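Local coordinates for RNA-dependent RNA Polymerase (Bombyx mori cytoplasmic polyhedrosis virus, PDB 6TZ0), which catalyses RNA-templated RNA synthesis in a double-stranded RNA virus, probably making plus strands by fully conservative transcription and minus strands in genome replication, at residues Asn9-Phe12 / Ser13-Arg16; Arg16-Thr19 / Arg20-Lys24; Phe296-Leu299 / Arg300-Ala304; Met502-Thr505 / Ile506-Ile510; Thr559-Ile562 / Tyr563-Val567. One frame throughout, in Å; residues are numbered along the deposited sequence.

All five contacts are local, joining side chains a turn or so apart, so none closes a long loop, and along the chain they follow in series without nesting or crossing. Contacts 1 and 2 share Arg-16: contact 1 spans helix 11-15 and contact 2 the turn into helix 20-35, with Ile-11 touching Ser-22. Contact 3 lies on helix 295-306 of the N-terminal region, its nearest atoms about 35 Å from either of them. Contacts 4 and 5, on helices 501-508 and 557-573 of the polymerase region, have centres about 12 Å apart and touch, Ile-510 against Phe-566 among others. They lie across the chain's centre from contacts 1 and 2.

Contact 1: residues Asn9-Phe12 / Ser13-Arg16; sequences NTIF and SETR
Ser-13 folds back on Thr-10, its OG giving a hydrogen bond to Thr-10 O at 2.6 Å. With chi1 at 69° the hydroxyl turns back over its own backbone toward the start of helix 11-15. Ser-13 N completes the clasp with a weak capping bond to Thr-10 OG1 at 3.4 Å, which marks Thr-10 as the N-cap; this OG1 also has a weak bond to Leu-7 O. The Phe-12 ring lies beside Arg-16: CE1 passes 3.7 Å from Arg-16 C, while Arg-16 N donates to Phe-12 O at 2.8 Å. The ring then stacks with Phe-18 and meets Tyr-848 edge-to-face. Ile-11 takes part through its carbonyl and its CG2 branch. Its O takes two donors from Thr-15, N at 3.2 Å and OG1 at 2.6 Å, and its CG2 lies 3.4 Å from Glu-14 OE2. Arg-16, with positive phi, is the first residue past the helix and forms a cation-pi contact with Trp-159. In a helix of barely more than one turn, regular backbone bonds are few, and the hydroxyls of Ser-13 and Thr-15 add bonds to carbonyls whose N-H partners are weak (Thr-10 O) or bent (Ile-11 O).

Contact 2: residues Arg16-Thr19 / Arg20-Lys24; sequences RKFT and RESFK
Ser-22 OG is the polar hub of the turn into helix 20-35. It accepts from Thr-19 N at 2.7 Å, with an N-H...O angle of 145°, and gives a weak bond to Lys-17 O at 3.3 Å; Thr-19 OG1 stands 2.9 Å from Ser-22 OG as well. A chi1 of 63° is what swings OG toward the incoming loop. Thr-19 is the N-cap, its OG1 accepting weakly from Glu-21 N at 3.3 Å, and together Thr-19 and Ser-22 make a capping box. Beside the box, the residues just outside it form a hydrophobic staple: Phe-18 precedes the cap and Phe-23 follows Ser-22. Their rings meet T-shaped, planes at 81° and centroids 5.0 Å apart, with the CD1 edge of Phe-23 set over the face of Phe-18 near its rim. Leu-834 packs on Phe-23, backbone bonds tie Phe-18 to Pro-849 and Glu-851, and Lys-17 makes a cation-pi contact with Phe-857. The polar box thus gives partners to the N-cap amide Thr-19 N and, weakly, to Glu-21 N in the first turn, while the aromatic pair packs the residue before the cap against the beginning of the helix.

Contact 3: residues Phe296-Leu299 / Arg300-Ala304; sequences FISL and RAKRA
Arg-300 lays its side chain back along Phe-296, one turn earlier on helix 295-306. Its CG touches Phe-296 O at 3.2 Å, and farther out Phe-296 CB sits over one face of the guanidinium, offset toward the rim, with CB 4.4 Å from Arg-300 NE. The chain is extended from CG to NE, which carries the charged group the length of a turn toward the helix start. Arg-303 meets Leu-299 differently. Its CG is anti to the backbone N (chi1 -172°), but the chain bends at chi3 (-60°) and brings the guanidinium flat against the backbone, so that Leu-299 O stands over the centre of one face. Alongside, Arg-303 NH2 lies 3.8 Å from Leu-299 CB. The same Leu-299 O takes a hydrogen bond from Arg-303 N at 2.9 Å. On a third side Lys-302 curls back until NZ is 3.5 Å from Ser-298 OG. Under these side chains run the backbone bonds from Arg-300 N to Phe-296 O, Ala-301 N to Ile-297 O, and Lys-302 N to Ser-298 O, the last at 3.0 Å.

Outside the helix, Glu-259 of helix 257-264 holds Arg-300 NE in a salt bridge and touches Phe-296. Arg-303 is buried against Ile-252, Trp-256 and, on helix 309-320, Asn-312 and Ile-315. Ser-298 and Ala-301 are exposed; Lys-302, also exposed, still touches Ile-252. This is a regular alpha-helix with i to i+4 pairing, one side packed on helices 257-264 and 309-320 in the N-terminal region of the polymerase.

Contact 4: residues Met502-Thr505 / Ile506-Ile510; sequences MPYT and IGKQI
Tyr-504 overlaps the aliphatic end of Lys-508 one turn on: its CZ lies 3.6 Å from Lys-508 CD and its OH 3.4 Å from Lys-508 CE. The phenol swings out with CG anti to the backbone N (chi1 168°), and the lysine, extended as far as CE, crosses its outer end before bending at the last torsion. On another flank of the helix, Ile-506 reaches CD1 back to Met-502 CG at 4.2 Å, a loose apolar touch, with CG1 resting near Met-502 O. Backbone i to i+4 bonds run beneath, among them Gly-507 N to Pro-503 O at 3.0 Å and nearly straight at 170°. Toward the end of the helix the pattern changes: Gln-509 N bonds to Ile-506 O, and Thr-505 O is met by a side chain, as Gln-509 folds at chi2 (-61°) and its NE2 makes a weak bond to that carbonyl at 3.4 Å. Thr-505 OG1 turns the other way and bonds to Phe-501 O. Pro-503 O carries a second, external partner in Tyr-563 OH, which ties this turn to helix 557-573. Around these links, Met-502 and Ile-506 pack on helix 604-614, Gln-509 and Ile-510 on helix 401-409, and Tyr-504 against Thr-646 at the start of helix 644-665.

Contact 5: residues Thr559-Ile562 / Tyr563-Val567; sequences TKDI and YNTFV
Helix 557-573 follows strand 541-548, which bears the magnesium-binding Asp-547, and the short helix 551-554, which bears the UTP-binding Asp-552; the side chain of Thr-559 lies about 10 Å from that of Asp-552. Within it, Asn-564 crosses Lys-560 at about a right angle: Asn-564 ND2 sits 3.4 Å from Lys-560 CG, and Asn-564 OD1 is 3.5 Å from Lys-560 CE. The amide thus lies across the methylene chain, which bends at chi2 (71°) to run past it. Below them Asn-564 N bonds to Lys-560 O at 3.0 Å, in the carbonyl plane. The carboxylate of Asp-561 is turned 60° from the Asn-564 amide, and its OD1 approaches Asn-564 CB at 3.6 Å. Thr-565 uses both its donors: N bonds to Asp-561 O at 3.0 Å, and OG1, tucked back over the preceding turn (chi1 59°), bonds to Ile-562 O. Farther out, Lys-560 NZ has a long, weak ion pair with Glu-612 and the like charge of Arg-641 nearby, and Asp-561 OD1 a weak bond from Gln-383. Asp-561 also packs on Leu-541 of the neighbouring viral structural protein 4 chain. Tyr-563 meets His-647 edge-to-face. A buried helix that follows, after the short helix 551-554, the strand bearing a magnesium-binding aspartate is characteristic of the polymerase palm.

Contact 1: residues Asn9-Phe12 / Ser13-Arg16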
loop_
_atom_site.group_PDB
_atom_site.type_symbol
_atom_site.label_atom_id
_atom_site.label_comp_id
_atom_site.label_asym_id
_atom_site.label_seq_id
_atom_site.Cartn_x
_atom_site.Cartn_y
_atom_site.Cartn_z
ATOM N N ASN A 9 -40.055 29.159 0.653
ATOM C CA ASN A 9 -41.149 29.941 1.206
ATOM C C ASN A 9 -41.642 29.399 2.538
ATOM O O ASN A 9 -42.679 29.854 3.030
ATOM C CB ASN A 9 -42.308 30.003 0.214
ATOM C CG ASN A 9 -41.990 30.850 -0.981
ATOM O OD1 ASN A 9 -41.398 31.920 -0.854
ATOM N ND2 ASN A 9 -42.375 30.381 -2.159
ATOM N N THR A 10 -40.944 28.437 3.128
ATOM C CA THR A 10 -41.338 27.943 4.434
ATOM C C THR A 10 -40.914 28.921 5.521
ATOM O O THR A 10 -40.071 29.796 5.315
ATOM C CB THR A 10 -40.729 26.569 4.707
ATOM O OG1 THR A 10 -39.302 26.656 4.647
ATOM C CG2 THR A 10 -41.200 25.580 3.683
ATOM N N ILE A 11 -41.526 28.767 6.695
ATOM C CA ILE A 11 -41.174 29.614 7.826
ATOM C C ILE A 11 -39.871 29.183 8.486
ATOM O O ILE A 11 -39.297 29.954 9.263
ATOM C CB ILE A 11 -42.333 29.650 8.834
ATOM C CG1 ILE A 11 -42.742 28.234 9.222
ATOM C CG2 ILE A 11 -43.512 30.401 8.258
ATOM C CD1 ILE A 11 -43.771 28.183 10.319
ATOM N N PHE A 12 -39.382 27.977 8.198
ATOM C CA PHE A 12 -38.032 27.618 8.612
ATOM C C PHE A 12 -36.980 28.332 7.778
ATOM O O PHE A 12 -35.915 28.677 8.298
ATOM C CB PHE A 12 -37.832 26.107 8.528
ATOM C CG PHE A 12 -36.405 25.677 8.701
ATOM C CD1 PHE A 12 -35.780 25.786 9.929
ATOM C CD2 PHE A 12 -35.687 25.165 7.634
ATOM C CE1 PHE A 12 -34.465 25.402 10.089
ATOM C CE2 PHE A 12 -34.373 24.777 7.786
ATOM C CZ PHE A 12 -33.762 24.896 9.016
ATOM N N SER A 13 -37.255 28.573 6.495
ATOM C CA SER A 13 -36.280 29.234 5.637
ATOM C C SER A 13 -36.073 30.694 6.009
ATOM O O SER A 13 -35.055 31.278 5.625
ATOM C CB SER A 13 -36.708 29.145 4.177
ATOM O OG SER A 13 -37.850 29.942 3.950
ATOM N N GLU A 14 -37.004 31.296 6.746
ATOM C CA GLU A 14 -36.875 32.680 7.163
ATOM C C GLU A 14 -36.455 32.855 8.613
ATOM O O GLU A 14 -35.890 33.899 8.946
ATOM C CB GLU A 14 -38.192 33.430 6.919
ATOM C CG GLU A 14 -39.361 32.911 7.715
ATOM C CD GLU A 14 -40.652 33.606 7.357
ATOM O OE1 GLU A 14 -40.625 34.484 6.469
ATOM O OE2 GLU A 14 -41.695 33.270 7.956
ATOM N N THR A 15 -36.684 31.863 9.471
ATOM C CA THR A 15 -36.329 31.963 10.879
ATOM C C THR A 15 -35.144 31.100 11.274
ATOM O O THR A 15 -34.469 31.431 12.251
ATOM C CB THR A 15 -37.524 31.582 11.760
ATOM O OG1 THR A 15 -37.906 30.231 11.488
ATOM C CG2 THR A 15 -38.697 32.489 11.478
ATOM N N ARG A 16 -34.902 30.004 10.543
ATOM C CA ARG A 16 -33.834 29.028 10.799
ATOM C C ARG A 16 -33.927 28.429 12.198
ATOM O O ARG A 16 -32.917 28.081 12.807
ATOM C CB ARG A 16 -32.449 29.626 10.541
ATOM C CG ARG A 16 -32.250 30.015 9.093
ATOM C CD ARG A 16 -30.879 30.595 8.833
ATOM N NE ARG A 16 -30.765 31.091 7.466
ATOM C CZ ARG A 16 -29.696 31.710 6.982
ATOM N NH1 ARG A 16 -28.637 31.900 7.751
ATOM N NH2 ARG A 16 -29.685 32.133 5.729
#

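Contact 2: residues Arg16-Thr19 / Arg20-Lys24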
loop_
_atom_site.group_PDB
_atom_site.type_symbol
_atom_site.label_atom_id
_atom_site.label_comp_id
_atom_site.label_asym_id
_atom_site.label_seq_id
_atom_site.Cartn_x
_atom_site.Cartn_y
_atom_site.Cartn_z
ATOM N N ARG A 16 -34.902 30.004 10.543
ATOM C CA ARG A 16 -33.834 29.028 10.799
ATOM C C ARG A 16 -33.927 28.429 12.198
ATOM O O ARG A 16 -32.917 28.081 12.807
ATOM C CB ARG A 16 -32.449 29.626 10.541
ATOM C CG ARG A 16 -32.250 30.015 9.093
ATOM C CD ARG A 16 -30.879 30.595 8.833
ATOM N NE ARG A 16 -30.765 31.091 7.466
ATOM C CZ ARG A 16 -29.696 31.710 6.982
ATOM N NH1 ARG A 16 -28.637 31.900 7.751
ATOM N NH2 ARG A 16 -29.685 32.133 5.729
ATOM N N LYS A 17 -35.154 28.306 12.697
ATOM C CA LYS A 17 -35.458 27.686 13.975
ATOM C C LYS A 17 -36.584 26.695 13.752
ATOM O O LYS A 17 -37.322 26.783 12.771
ATOM C CB LYS A 17 -35.888 28.715 15.023
ATOM C CG LYS A 17 -34.817 29.690 15.429
ATOM C CD LYS A 17 -35.353 30.658 16.449
ATOM C CE LYS A 17 -34.292 31.642 16.874
ATOM N NZ LYS A 17 -34.824 32.588 17.887
ATOM N N PHE A 18 -36.716 25.749 14.668
ATOM C CA PHE A 18 -37.776 24.756 14.585
ATOM C C PHE A 18 -38.806 25.021 15.672
ATOM O O PHE A 18 -38.565 24.746 16.850
ATOM C CB PHE A 18 -37.239 23.331 14.687
ATOM C CG PHE A 18 -36.429 22.910 13.507
ATOM C CD1 PHE A 18 -36.979 22.937 12.238
ATOM C CD2 PHE A 18 -35.164 22.382 13.670
ATOM C CE1 PHE A 18 -36.246 22.528 11.145
ATOM C CE2 PHE A 18 -34.433 21.954 12.581
ATOM C CZ PHE A 18 -34.973 22.034 11.318
ATOM N N THR A 19 -39.953 25.543 15.266
ATOM C CA THR A 19 -41.142 25.586 16.093
ATOM C C THR A 19 -41.919 24.292 15.864
ATOM O O THR A 19 -41.402 23.329 15.292
ATOM C CB THR A 19 -41.967 26.828 15.762
ATOM O OG1 THR A 19 -42.459 26.730 14.421
ATOM C CG2 THR A 19 -41.104 28.074 15.871
ATOM N N ARG A 20 -43.167 24.244 16.319
ATOM C CA ARG A 20 -43.989 23.082 16.009
ATOM C C ARG A 20 -44.724 23.229 14.685
ATOM O O ARG A 20 -45.164 22.222 14.121
ATOM C CB ARG A 20 -44.985 22.814 17.137
ATOM C CG ARG A 20 -44.321 22.393 18.430
ATOM C CD ARG A 20 -45.318 21.852 19.427
ATOM N NE ARG A 20 -46.330 22.828 19.819
ATOM C CZ ARG A 20 -46.195 23.697 20.816
ATOM N NH1 ARG A 20 -45.078 23.731 21.526
ATOM N NH2 ARG A 20 -47.176 24.544 21.097
ATOM N N GLU A 21 -44.857 24.451 14.176
ATOM C CA GLU A 21 -45.445 24.681 12.866
ATOM C C GLU A 21 -44.421 24.685 11.744
ATOM O O GLU A 21 -44.811 24.684 10.573
ATOM C CB GLU A 21 -46.201 26.017 12.841
ATOM C CG GLU A 21 -47.463 26.054 13.687
ATOM C CD GLU A 21 -47.205 26.424 15.136
ATOM O OE1 GLU A 21 -46.042 26.714 15.487
ATOM O OE2 GLU A 21 -48.173 26.430 15.925
ATOM N N SER A 22 -43.131 24.704 12.070
ATOM C CA SER A 22 -42.076 24.742 11.069
ATOM C C SER A 22 -41.344 23.421 10.917
ATOM O O SER A 22 -40.845 23.123 9.829
ATOM C CB SER A 22 -41.066 25.843 11.410
ATOM O OG SER A 22 -40.423 25.592 12.642
ATOM N N PHE A 23 -41.282 22.620 11.980
ATOM C CA PHE A 23 -40.564 21.352 11.923
ATOM C C PHE A 23 -41.355 20.310 11.142
ATOM O O PHE A 23 -40.781 19.536 10.364
ATOM C CB PHE A 23 -40.274 20.879 13.347
ATOM C CG PHE A 23 -39.404 19.661 13.430
ATOM C CD1 PHE A 23 -38.049 19.746 13.166
ATOM C CD2 PHE A 23 -39.931 18.443 13.811
ATOM C CE1 PHE A 23 -37.244 18.635 13.250
ATOM C CE2 PHE A 23 -39.128 17.329 13.895
ATOM C CZ PHE A 23 -37.782 17.429 13.623
ATOM N N LYS A 24 -42.680 20.297 11.321
ATOM C CA LYS A 24 -43.544 19.382 10.583
ATOM C C LYS A 24 -43.574 19.718 9.099
ATOM O O LYS A 24 -43.659 18.818 8.259
ATOM C CB LYS A 24 -44.952 19.430 11.176
ATOM C CG LYS A 24 -45.948 18.471 10.556
ATOM C CD LYS A 24 -47.276 18.530 11.285
ATOM C CE LYS A 24 -47.992 19.840 11.003
ATOM N NZ LYS A 24 -48.431 19.932 9.585
#

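Contact 3: residues Phe296-Leu299 / Arg300-Ala304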
loop_
_atom_site.group_PDB
_atom_site.type_symbol
_atom_site.label_atom_id
_atom_site.label_comp_id
_atom_site.label_asym_id
_atom_site.label_seq_id
_atom_site.Cartn_x
_atom_site.Cartn_y
_atom_site.Cartn_z
ATOM N N PHE A 296 7.967 33.489 -13.365
ATOM C CA PHE A 296 6.681 34.131 -13.597
ATOM C C PHE A 296 6.435 34.370 -15.079
ATOM O O PHE A 296 5.287 34.330 -15.515
ATOM C CB PHE A 296 6.591 35.456 -12.832
ATOM C CG PHE A 296 6.532 35.312 -11.329
ATOM C CD1 PHE A 296 6.287 34.087 -10.729
ATOM C CD2 PHE A 296 6.706 36.420 -10.518
ATOM C CE1 PHE A 296 6.240 33.967 -9.356
ATOM C CE2 PHE A 296 6.652 36.305 -9.145
ATOM C CZ PHE A 296 6.426 35.075 -8.566
ATOM N N ILE A 297 7.496 34.564 -15.866
ATOM C CA ILE A 297 7.353 34.799 -17.302
ATOM C C ILE A 297 6.814 33.558 -18.005
ATOM O O ILE A 297 5.862 33.630 -18.799
ATOM C CB ILE A 297 8.702 35.241 -17.895
ATOM C CG1 ILE A 297 9.088 36.616 -17.354
ATOM C CG2 ILE A 297 8.670 35.238 -19.407
ATOM C CD1 ILE A 297 10.493 37.020 -17.679
ATOM N N SER A 298 7.406 32.401 -17.705
ATOM C CA SER A 298 6.954 31.146 -18.286
ATOM C C SER A 298 5.550 30.796 -17.819
ATOM O O SER A 298 4.736 30.309 -18.614
ATOM C CB SER A 298 7.934 30.033 -17.933
ATOM O OG SER A 298 7.497 28.792 -18.448
ATOM N N LEU A 299 5.231 31.083 -16.552
ATOM C CA LEU A 299 3.879 30.807 -16.066
ATOM C C LEU A 299 2.835 31.723 -16.707
ATOM O O LEU A 299 1.735 31.266 -17.030
ATOM C CB LEU A 299 3.834 30.900 -14.542
ATOM C CG LEU A 299 4.040 29.598 -13.754
ATOM C CD1 LEU A 299 5.420 29.004 -13.908
ATOM C CD2 LEU A 299 3.765 29.858 -12.293
ATOM N N ARG A 300 3.170 32.997 -16.939
ATOM C CA ARG A 300 2.249 33.914 -17.614
ATOM C C ARG A 300 1.996 33.493 -19.054
ATOM O O ARG A 300 0.846 33.489 -19.512
ATOM C CB ARG A 300 2.803 35.337 -17.591
ATOM C CG ARG A 300 2.734 36.068 -16.278
ATOM C CD ARG A 300 3.628 37.283 -16.377
ATOM N NE ARG A 300 3.818 37.963 -15.103
ATOM C CZ ARG A 300 4.707 38.929 -14.912
ATOM N NH1 ARG A 300 5.488 39.312 -15.910
ATOM N NH2 ARG A 300 4.823 39.502 -13.724
ATOM N N ALA A 301 3.062 33.141 -19.785
ATOM C CA ALA A 301 2.908 32.752 -21.184
ATOM C C ALA A 301 2.134 31.447 -21.320
ATOM O O ALA A 301 1.226 31.339 -22.158
ATOM C CB ALA A 301 4.277 32.630 -21.846
ATOM N N LYS A 302 2.448 30.464 -20.476
ATOM C CA LYS A 302 1.747 29.190 -20.510
ATOM C C LYS A 302 0.301 29.339 -20.062
ATOM O O LYS A 302 -0.585 28.646 -20.577
ATOM C CB LYS A 302 2.492 28.200 -19.624
ATOM C CG LYS A 302 2.117 26.762 -19.796
ATOM C CD LYS A 302 2.920 25.896 -18.839
ATOM C CE LYS A 302 4.179 25.349 -19.486
ATOM N NZ LYS A 302 5.282 26.348 -19.544
ATOM N N ARG A 303 0.042 30.268 -19.141
ATOM C CA ARG A 303 -1.311 30.527 -18.677
ATOM C C ARG A 303 -2.141 31.193 -19.758
ATOM O O ARG A 303 -3.328 30.886 -19.917
ATOM C CB ARG A 303 -1.245 31.406 -17.434
ATOM C CG ARG A 303 -2.553 31.612 -16.737
ATOM C CD ARG A 303 -2.422 32.536 -15.541
ATOM N NE ARG A 303 -1.496 32.021 -14.543
ATOM C CZ ARG A 303 -0.375 32.637 -14.192
ATOM N NH1 ARG A 303 -0.058 33.792 -14.750
ATOM N NH2 ARG A 303 0.425 32.106 -13.282
ATOM N N ALA A 304 -1.533 32.109 -20.512
ATOM C CA ALA A 304 -2.264 32.778 -21.579
ATOM C C ALA A 304 -2.533 31.845 -22.749
ATOM O O ALA A 304 -3.579 31.960 -23.395
ATOM C CB ALA A 304 -1.500 34.010 -22.054
#

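Contact 4: residues Met502-Thr505 / Ile506-Ile510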
loop_
_atom_site.group_PDB
_atom_site.type_symbol
_atom_site.label_atom_id
_atom_site.label_comp_id
_atom_site.label_asym_id
_atom_site.label_seq_id
_atom_site.Cartn_x
_atom_site.Cartn_y
_atom_site.Cartn_z
ATOM N N MET A 502 12.538 -8.363 5.476
ATOM C CA MET A 502 13.772 -7.982 6.157
ATOM C C MET A 502 14.403 -6.682 5.642
ATOM O O MET A 502 14.948 -5.942 6.479
ATOM C CB MET A 502 14.755 -9.164 6.126
ATOM C CG MET A 502 16.038 -8.963 6.926
ATOM S SD MET A 502 15.811 -8.663 8.684
ATOM C CE MET A 502 15.437 -10.306 9.265
ATOM N N PRO A 503 14.373 -6.325 4.337
ATOM C CA PRO A 503 14.741 -4.938 3.982
ATOM C C PRO A 503 13.862 -3.874 4.623
ATOM O O PRO A 503 14.370 -2.817 5.022
ATOM C CB PRO A 503 14.620 -4.934 2.456
ATOM C CG PRO A 503 14.919 -6.296 2.075
ATOM C CD PRO A 503 14.336 -7.163 3.119
ATOM N N TYR A 504 12.561 -4.143 4.754
ATOM C CA TYR A 504 11.666 -3.246 5.476
ATOM C C TYR A 504 12.042 -3.130 6.944
ATOM O O TYR A 504 12.048 -2.029 7.503
ATOM C CB TYR A 504 10.221 -3.730 5.333
ATOM C CG TYR A 504 9.262 -3.039 6.268
ATOM C CD1 TYR A 504 8.913 -1.713 6.084
ATOM C CD2 TYR A 504 8.710 -3.719 7.344
ATOM C CE1 TYR A 504 8.045 -1.083 6.944
ATOM C CE2 TYR A 504 7.850 -3.098 8.212
ATOM C CZ TYR A 504 7.518 -1.780 8.004
ATOM O OH TYR A 504 6.650 -1.160 8.865
ATOM N N THR A 505 12.362 -4.253 7.579
ATOM C CA THR A 505 12.701 -4.252 8.997
ATOM C C THR A 505 14.011 -3.517 9.249
ATOM O O THR A 505 14.150 -2.807 10.250
ATOM C CB THR A 505 12.770 -5.695 9.489
ATOM O OG1 THR A 505 11.510 -6.328 9.248
ATOM C CG2 THR A 505 13.082 -5.769 10.965
ATOM N N ILE A 506 14.964 -3.635 8.326
ATOM C CA ILE A 506 16.229 -2.928 8.476
ATOM C C ILE A 506 16.045 -1.431 8.260
ATOM O O ILE A 506 16.464 -0.616 9.090
ATOM C CB ILE A 506 17.286 -3.519 7.530
ATOM C CG1 ILE A 506 17.690 -4.912 8.008
ATOM C CG2 ILE A 506 18.471 -2.591 7.390
ATOM C CD1 ILE A 506 18.555 -5.650 7.041
ATOM N N GLY A 507 15.405 -1.038 7.157
ATOM C CA GLY A 507 15.225 0.380 6.890
ATOM C C GLY A 507 14.240 1.084 7.804
ATOM O O GLY A 507 14.242 2.316 7.851
ATOM N N LYS A 508 13.401 0.336 8.519
ATOM C CA LYS A 508 12.468 0.921 9.468
ATOM C C LYS A 508 13.171 1.437 10.715
ATOM O O LYS A 508 12.648 2.329 11.388
ATOM C CB LYS A 508 11.425 -0.145 9.818
ATOM C CG LYS A 508 10.280 0.251 10.707
ATOM C CD LYS A 508 9.402 -0.957 10.957
ATOM C CE LYS A 508 8.213 -0.606 11.819
ATOM N NZ LYS A 508 8.638 -0.251 13.197
ATOM N N GLN A 509 14.360 0.920 11.025
ATOM C CA GLN A 509 15.025 1.277 12.267
ATOM C C GLN A 509 15.664 2.656 12.225
ATOM O O GLN A 509 15.961 3.210 13.287
ATOM C CB GLN A 509 16.087 0.239 12.610
ATOM C CG GLN A 509 15.559 -1.167 12.736
ATOM C CD GLN A 509 14.527 -1.322 13.823
ATOM O OE1 GLN A 509 14.633 -0.731 14.894
ATOM N NE2 GLN A 509 13.512 -2.129 13.552
ATOM N N ILE A 510 15.872 3.231 11.037
ATOM C CA ILE A 510 16.540 4.527 10.939
ATOM C C ILE A 510 15.618 5.677 11.320
ATOM O O ILE A 510 16.097 6.788 11.570
ATOM C CB ILE A 510 17.123 4.698 9.520
ATOM C CG1 ILE A 510 18.260 5.725 9.499
ATOM C CG2 ILE A 510 16.055 5.125 8.544
ATOM C CD1 ILE A 510 19.090 5.714 8.249
#

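Contact 5: residues Thr559-Ile562 / Tyr563-Val567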
loop_
_atom_site.group_PDB
_atom_site.type_symbol
_atom_site.label_atom_id
_atom_site.label_comp_id
_atom_site.label_asym_id
_atom_site.label_seq_id
_atom_site.Cartn_x
_atom_site.Cartn_y
_atom_site.Cartn_z
ATOM N N THR A 559 18.929 2.026 -9.311
ATOM C CA THR A 559 18.532 2.905 -8.220
ATOM C C THR A 559 18.125 2.096 -6.994
ATOM O O THR A 559 18.383 2.511 -5.858
ATOM C CB THR A 559 17.400 3.819 -8.688
ATOM O OG1 THR A 559 17.818 4.510 -9.866
ATOM C CG2 THR A 559 17.065 4.858 -7.641
ATOM N N LYS A 560 17.521 0.925 -7.212
ATOM C CA LYS A 560 17.250 -0.010 -6.125
ATOM C C LYS A 560 18.539 -0.512 -5.487
ATOM O O LYS A 560 18.585 -0.758 -4.272
ATOM C CB LYS A 560 16.414 -1.171 -6.663
ATOM C CG LYS A 560 16.140 -2.282 -5.680
ATOM C CD LYS A 560 15.175 -1.872 -4.606
ATOM C CE LYS A 560 15.095 -2.952 -3.552
ATOM N NZ LYS A 560 14.655 -4.236 -4.136
ATOM N N ASP A 561 19.608 -0.617 -6.278
ATOM C CA ASP A 561 20.876 -1.098 -5.737
ATOM C C ASP A 561 21.500 -0.144 -4.709
ATOM O O ASP A 561 22.267 -0.605 -3.861
ATOM C CB ASP A 561 21.844 -1.355 -6.887
ATOM C CG ASP A 561 22.867 -2.416 -6.561
ATOM O OD1 ASP A 561 22.836 -2.965 -5.443
ATOM O OD2 ASP A 561 23.694 -2.726 -7.439
ATOM N N ILE A 562 21.144 1.149 -4.724
ATOM C CA ILE A 562 21.668 2.101 -3.736
ATOM C C ILE A 562 21.169 1.752 -2.336
ATOM O O ILE A 562 21.941 1.709 -1.372
ATOM C CB ILE A 562 21.289 3.545 -4.115
ATOM C CG1 ILE A 562 21.917 3.953 -5.443
ATOM C CG2 ILE A 562 21.717 4.529 -3.038
ATOM C CD1 ILE A 562 21.456 5.284 -5.952
ATOM N N TYR A 563 19.868 1.495 -2.209
ATOM C CA TYR A 563 19.303 1.018 -0.953
ATOM C C TYR A 563 19.768 -0.397 -0.638
ATOM O O TYR A 563 19.899 -0.755 0.540
ATOM C CB TYR A 563 17.780 1.092 -1.045
ATOM C CG TYR A 563 16.990 0.739 0.195
ATOM C CD1 TYR A 563 16.872 1.637 1.244
ATOM C CD2 TYR A 563 16.325 -0.475 0.297
ATOM C CE1 TYR A 563 16.136 1.327 2.367
ATOM C CE2 TYR A 563 15.589 -0.789 1.420
ATOM C CZ TYR A 563 15.503 0.115 2.450
ATOM O OH TYR A 563 14.773 -0.196 3.566
ATOM N N ASN A 564 20.024 -1.207 -1.674
ATOM C CA ASN A 564 20.507 -2.566 -1.444
ATOM C C ASN A 564 21.887 -2.592 -0.800
ATOM O O ASN A 564 22.172 -3.499 -0.019
ATOM C CB ASN A 564 20.543 -3.365 -2.743
ATOM C CG ASN A 564 19.175 -3.739 -3.235
ATOM O OD1 ASN A 564 18.276 -4.012 -2.447
ATOM N ND2 ASN A 564 19.015 -3.797 -4.545
ATOM N N THR A 565 22.749 -1.618 -1.114
ATOM C CA THR A 565 24.055 -1.541 -0.453
ATOM C C THR A 565 23.919 -1.288 1.042
ATOM O O THR A 565 24.632 -1.895 1.849
ATOM C CB THR A 565 24.916 -0.441 -1.064
ATOM O OG1 THR A 565 24.242 0.813 -0.938
ATOM C CG2 THR A 565 25.190 -0.710 -2.502
ATOM N N PHE A 566 23.017 -0.383 1.421
ATOM C CA PHE A 566 22.749 -0.096 2.828
ATOM C C PHE A 566 22.180 -1.314 3.547
ATOM O O PHE A 566 22.601 -1.643 4.671
ATOM C CB PHE A 566 21.804 1.104 2.898
ATOM C CG PHE A 566 21.294 1.419 4.264
ATOM C CD1 PHE A 566 22.120 1.957 5.227
ATOM C CD2 PHE A 566 19.954 1.224 4.566
ATOM C CE1 PHE A 566 21.627 2.255 6.486
ATOM C CE2 PHE A 566 19.459 1.518 5.814
ATOM C CZ PHE A 566 20.293 2.036 6.773
ATOM N N VAL A 567 21.251 -2.016 2.892
ATOM C CA VAL A 567 20.660 -3.219 3.468
ATOM C C VAL A 567 21.704 -4.319 3.625
ATOM O O VAL A 567 21.743 -5.005 4.650
ATOM C CB VAL A 567 19.460 -3.666 2.612
ATOM C CG1 VAL A 567 18.939 -5.013 3.042
ATOM C CG2 VAL A 567 18.356 -2.660 2.739
#